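Local coordinates for protein cadherin-5 (Gallus gallus, PDB 3PPE) that mediates calcium-dependent, homophilic adhesion between endothelial cells and helps couple actin fibres to their junctions, at residues A[142-153]-A[157-168]. Residues are numbered along the deposited sequence; the frame is centred on the assembly and turned at random. Where two conformers were deposited one is given.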
# COMPACT_ATOMS: atom_id res chain seq x y z
N VAL A 142 -20.60 -11.67 -16.53
CA VAL A 142 -20.75 -11.71 -17.98
C VAL A 142 -22.20 -11.38 -18.33
O VAL A 142 -23.12 -11.87 -17.68
CB VAL A 142 -20.40 -13.11 -18.54
CG1 VAL A 142 -20.52 -13.14 -20.10
CG2 VAL A 142 -18.97 -13.64 -18.05
N THR A 143 -22.40 -10.56 -19.36
CA THR A 143 -23.72 -10.25 -19.92
C THR A 143 -23.68 -10.54 -21.43
O THR A 143 -22.61 -10.59 -22.02
CB THR A 143 -24.14 -8.74 -19.67
OG1 THR A 143 -23.31 -7.89 -20.46
CG2 THR A 143 -23.99 -8.36 -18.22
N TYR A 144 -24.83 -10.77 -22.05
CA TYR A 144 -24.89 -11.23 -23.43
C TYR A 144 -25.88 -10.39 -24.23
O TYR A 144 -26.90 -9.98 -23.70
CB TYR A 144 -25.37 -12.69 -23.45
CG TYR A 144 -24.46 -13.69 -22.75
CD1 TYR A 144 -24.61 -13.96 -21.39
CD2 TYR A 144 -23.43 -14.32 -23.45
CE1 TYR A 144 -23.77 -14.88 -20.73
CE2 TYR A 144 -22.56 -15.27 -22.78
CZ TYR A 144 -22.76 -15.54 -21.45
OH TYR A 144 -21.95 -16.43 -20.80
N GLN A 145 -25.60 -10.20 -25.53
CA GLN A 145 -26.48 -9.48 -26.41
C GLN A 145 -26.46 -10.23 -27.76
O GLN A 145 -25.42 -10.76 -28.17
CB GLN A 145 -25.94 -8.03 -26.53
CG GLN A 145 -26.67 -7.08 -27.47
CD GLN A 145 -25.97 -5.67 -27.57
OE1 GLN A 145 -24.84 -5.45 -27.06
NE2 GLN A 145 -26.65 -4.74 -28.26
N ILE A 146 -27.60 -10.33 -28.43
CA ILE A 146 -27.61 -10.76 -29.83
C ILE A 146 -27.47 -9.51 -30.69
O ILE A 146 -28.24 -8.55 -30.54
CB ILE A 146 -28.87 -11.56 -30.21
CG1 ILE A 146 -28.92 -12.87 -29.39
CG2 ILE A 146 -28.89 -11.88 -31.75
CD1 ILE A 146 -30.20 -13.63 -29.62
N ILE A 147 -26.46 -9.49 -31.56
CA ILE A 147 -26.17 -8.29 -32.34
C ILE A 147 -26.51 -8.50 -33.83
O ILE A 147 -26.46 -7.57 -34.63
CB ILE A 147 -24.68 -7.80 -32.15
CG1 ILE A 147 -23.68 -8.84 -32.61
CG2 ILE A 147 -24.37 -7.37 -30.67
CD1 ILE A 147 -22.20 -8.33 -32.49
N LYS A 148 -26.81 -9.75 -34.21
CA LYS A 148 -27.38 -10.03 -35.52
C LYS A 148 -28.41 -11.13 -35.35
O LYS A 148 -28.06 -12.19 -34.85
CB LYS A 148 -26.29 -10.44 -36.53
CG LYS A 148 -26.84 -10.89 -37.92
CD LYS A 148 -25.69 -11.24 -38.91
CE LYS A 148 -25.43 -12.78 -39.03
NZ LYS A 148 -26.29 -13.56 -40.01
N GLY A 149 -29.66 -10.88 -35.75
CA GLY A 149 -30.75 -11.89 -35.57
C GLY A 149 -31.63 -11.72 -34.34
O GLY A 149 -32.39 -12.62 -33.96
N ASN A 150 -31.53 -10.55 -33.72
CA ASN A 150 -32.25 -10.26 -32.49
C ASN A 150 -33.78 -10.13 -32.70
O ASN A 150 -34.55 -10.18 -31.74
CB ASN A 150 -31.63 -9.02 -31.80
CG ASN A 150 -31.23 -7.94 -32.80
OD1 ASN A 150 -30.20 -8.04 -33.51
ND2 ASN A 150 -32.05 -6.89 -32.88
N GLU A 151 -34.22 -10.01 -33.95
CA GLU A 151 -35.67 -10.03 -34.29
C GLU A 151 -36.29 -11.42 -34.16
O GLU A 151 -37.53 -11.55 -34.02
CB GLU A 151 -35.86 -9.58 -35.73
CG GLU A 151 -35.28 -8.22 -36.05
CD GLU A 151 -33.78 -8.27 -36.45
OE1 GLU A 151 -33.13 -9.35 -36.39
OE2 GLU A 151 -33.27 -7.19 -36.83
N TYR A 152 -35.44 -12.45 -34.23
CA TYR A 152 -35.85 -13.85 -34.28
C TYR A 152 -35.64 -14.58 -32.95
O TYR A 152 -36.45 -15.46 -32.60
CB TYR A 152 -35.13 -14.57 -35.44
CG TYR A 152 -35.47 -13.90 -36.75
CD1 TYR A 152 -34.55 -13.05 -37.37
CD2 TYR A 152 -36.74 -14.04 -37.32
CE1 TYR A 152 -34.87 -12.40 -38.53
CE2 TYR A 152 -37.06 -13.40 -38.49
CZ TYR A 152 -36.11 -12.58 -39.09
OH TYR A 152 -36.41 -11.92 -40.24
N PHE A 153 -34.58 -14.18 -32.21
CA PHE A 153 -34.16 -14.82 -30.94
C PHE A 153 -33.72 -13.78 -29.93
O PHE A 153 -33.23 -12.74 -30.30
CB PHE A 153 -32.99 -15.82 -31.18
CG PHE A 153 -33.35 -16.92 -32.14
CD1 PHE A 153 -33.13 -16.76 -33.53
CD2 PHE A 153 -33.99 -18.07 -31.70
CE1 PHE A 153 -33.51 -17.75 -34.44
CE2 PHE A 153 -34.37 -19.08 -32.62
CZ PHE A 153 -34.14 -18.91 -33.99
N ASP A 157 -29.13 -13.02 -19.60
CA ASP A 157 -27.76 -12.71 -19.18
C ASP A 157 -27.04 -13.95 -18.60
O ASP A 157 -25.88 -13.84 -18.13
CB ASP A 157 -27.72 -11.45 -18.28
CG ASP A 157 -27.78 -10.15 -19.09
OD1 ASP A 157 -27.21 -10.06 -20.24
OD2 ASP A 157 -28.42 -9.21 -18.58
N SER A 158 -27.70 -15.13 -18.66
CA SER A 158 -27.01 -16.43 -18.50
C SER A 158 -26.54 -17.04 -19.83
O SER A 158 -25.96 -18.12 -19.84
CB SER A 158 -27.87 -17.47 -17.78
OG SER A 158 -27.95 -17.16 -16.38
N GLY A 159 -26.80 -16.39 -20.95
CA GLY A 159 -26.44 -16.94 -22.26
C GLY A 159 -27.46 -17.90 -22.86
O GLY A 159 -27.20 -18.53 -23.90
N VAL A 160 -28.64 -18.00 -22.25
CA VAL A 160 -29.71 -18.82 -22.82
C VAL A 160 -30.43 -18.07 -23.95
O VAL A 160 -30.83 -16.91 -23.79
CB VAL A 160 -30.69 -19.32 -21.74
CG1 VAL A 160 -31.83 -20.24 -22.35
CG2 VAL A 160 -29.92 -20.11 -20.63
N ILE A 161 -30.55 -18.75 -25.09
CA ILE A 161 -31.21 -18.21 -26.29
C ILE A 161 -32.63 -18.76 -26.37
O ILE A 161 -32.86 -19.95 -26.16
CB ILE A 161 -30.37 -18.53 -27.56
CG1 ILE A 161 -28.95 -17.95 -27.40
CG2 ILE A 161 -31.04 -18.00 -28.86
CD1 ILE A 161 -28.06 -18.19 -28.58
N PHE A 162 -33.57 -17.87 -26.66
CA PHE A 162 -35.01 -18.17 -26.71
C PHE A 162 -35.58 -17.66 -28.02
O PHE A 162 -35.06 -16.68 -28.56
CB PHE A 162 -35.74 -17.43 -25.58
CG PHE A 162 -35.28 -17.78 -24.20
CD1 PHE A 162 -34.24 -17.06 -23.58
CD2 PHE A 162 -35.93 -18.77 -23.48
CE1 PHE A 162 -33.83 -17.41 -22.28
CE2 PHE A 162 -35.54 -19.11 -22.16
CZ PHE A 162 -34.49 -18.43 -21.57
N THR A 163 -36.68 -18.27 -28.49
CA THR A 163 -37.40 -17.75 -29.66
C THR A 163 -37.98 -16.38 -29.27
O THR A 163 -38.49 -16.22 -28.16
CB THR A 163 -38.56 -18.70 -30.13
OG1 THR A 163 -39.48 -18.87 -29.06
CG2 THR A 163 -38.00 -20.11 -30.57
N ALA A 164 -37.86 -15.42 -30.19
CA ALA A 164 -38.35 -14.04 -30.02
C ALA A 164 -39.70 -13.82 -30.70
O ALA A 164 -40.29 -12.76 -30.54
CB ALA A 164 -37.34 -13.02 -30.57
N ARG A 165 -40.18 -14.83 -31.41
CA ARG A 165 -41.43 -14.76 -32.19
C ARG A 165 -42.06 -16.12 -32.08
O ARG A 165 -41.34 -17.11 -31.96
CB ARG A 165 -41.14 -14.49 -33.69
CG ARG A 165 -40.50 -13.11 -34.01
CD ARG A 165 -40.30 -12.89 -35.51
NE ARG A 165 -41.61 -12.82 -36.18
CZ ARG A 165 -42.29 -11.71 -36.41
NH1 ARG A 165 -41.83 -10.51 -36.00
NH2 ARG A 165 -43.49 -11.80 -37.02
N ALA A 166 -43.39 -16.20 -32.20
CA ALA A 166 -44.10 -17.49 -32.18
C ALA A 166 -44.36 -18.04 -33.58
O ALA A 166 -44.90 -19.13 -33.69
CB ALA A 166 -45.43 -17.37 -31.44
N ASP A 167 -43.98 -17.33 -34.63
CA ASP A 167 -44.29 -17.76 -36.01
C ASP A 167 -43.08 -18.23 -36.82
O ASP A 167 -43.07 -18.08 -38.05
CB ASP A 167 -45.00 -16.62 -36.79
CG ASP A 167 -44.20 -15.32 -36.77
OD1 ASP A 167 -44.70 -14.27 -37.25
OD2 ASP A 167 -43.05 -15.35 -36.26
N LEU A 168 -42.03 -18.76 -36.17
CA LEU A 168 -40.86 -19.19 -36.95
C LEU A 168 -41.19 -20.43 -37.80
O LEU A 168 -41.45 -21.51 -37.27
CB LEU A 168 -39.59 -19.40 -36.11
CG LEU A 168 -39.15 -18.22 -35.22
CD1 LEU A 168 -37.99 -18.62 -34.34
CD2 LEU A 168 -38.83 -16.98 -36.04
O HOH W 1 -39.54 -9.90 -34.07
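Asp-157 turns its carboxylate alongside Thr-143 and takes the backbone N-H of Tyr-144 on OD1 (N to OD1 3.1 Å). The bond is nearly straight, 167° at the hydrogen, and arrives on the anti side of the carboxylate; with CG beside its own backbone N (chi1 -80°), the acid reaches the edge strand 142-148 from the turn. The carbonyl O of Asp-157 meets the edge of the Tyr-144 ring, while Gly-159 covers one ring face in a CH-pi contact, its CA 3.7 Å from the centroid. The phenol continues past the turn to the backbone N of Ala-128, where Tyr-144 OH is hydrogen-bonded. In the second extracellular cadherin domain, a Greek-key beta sandwich, strands 142-148 and 160-163 belong to opposing sheets: 142-148 pairs with 175-184, 160-163 lies between 122-129 and 153-155, and segment 142-153 crosses over at Phe-153. Ile-161 points into the sandwich, toward Phe-153 and Val-197 and Ile-199 of strand 194-202; in one of its two conformers CG2 packs on Phe-153 CB. Thr-163 and Phe-153 form an antiparallel non-hydrogen-bonded pair. Next along the chain, Ala-164 N donates to Tyr-152 O at 2.8 Å. Arg-165 lays CG and CD against Glu-151 O, and one water bridges that oxygen to NH1; its guanidinium holds Asp-167 side-on in a salt bridge, NE to OD2 and NH2 to OD1. Leu-168 splits its methyls, CD1 to Phe-153 CZ (3.9 Å) and CD2 to the edge of the Tyr-152 ring at CD2 (3.8 Å).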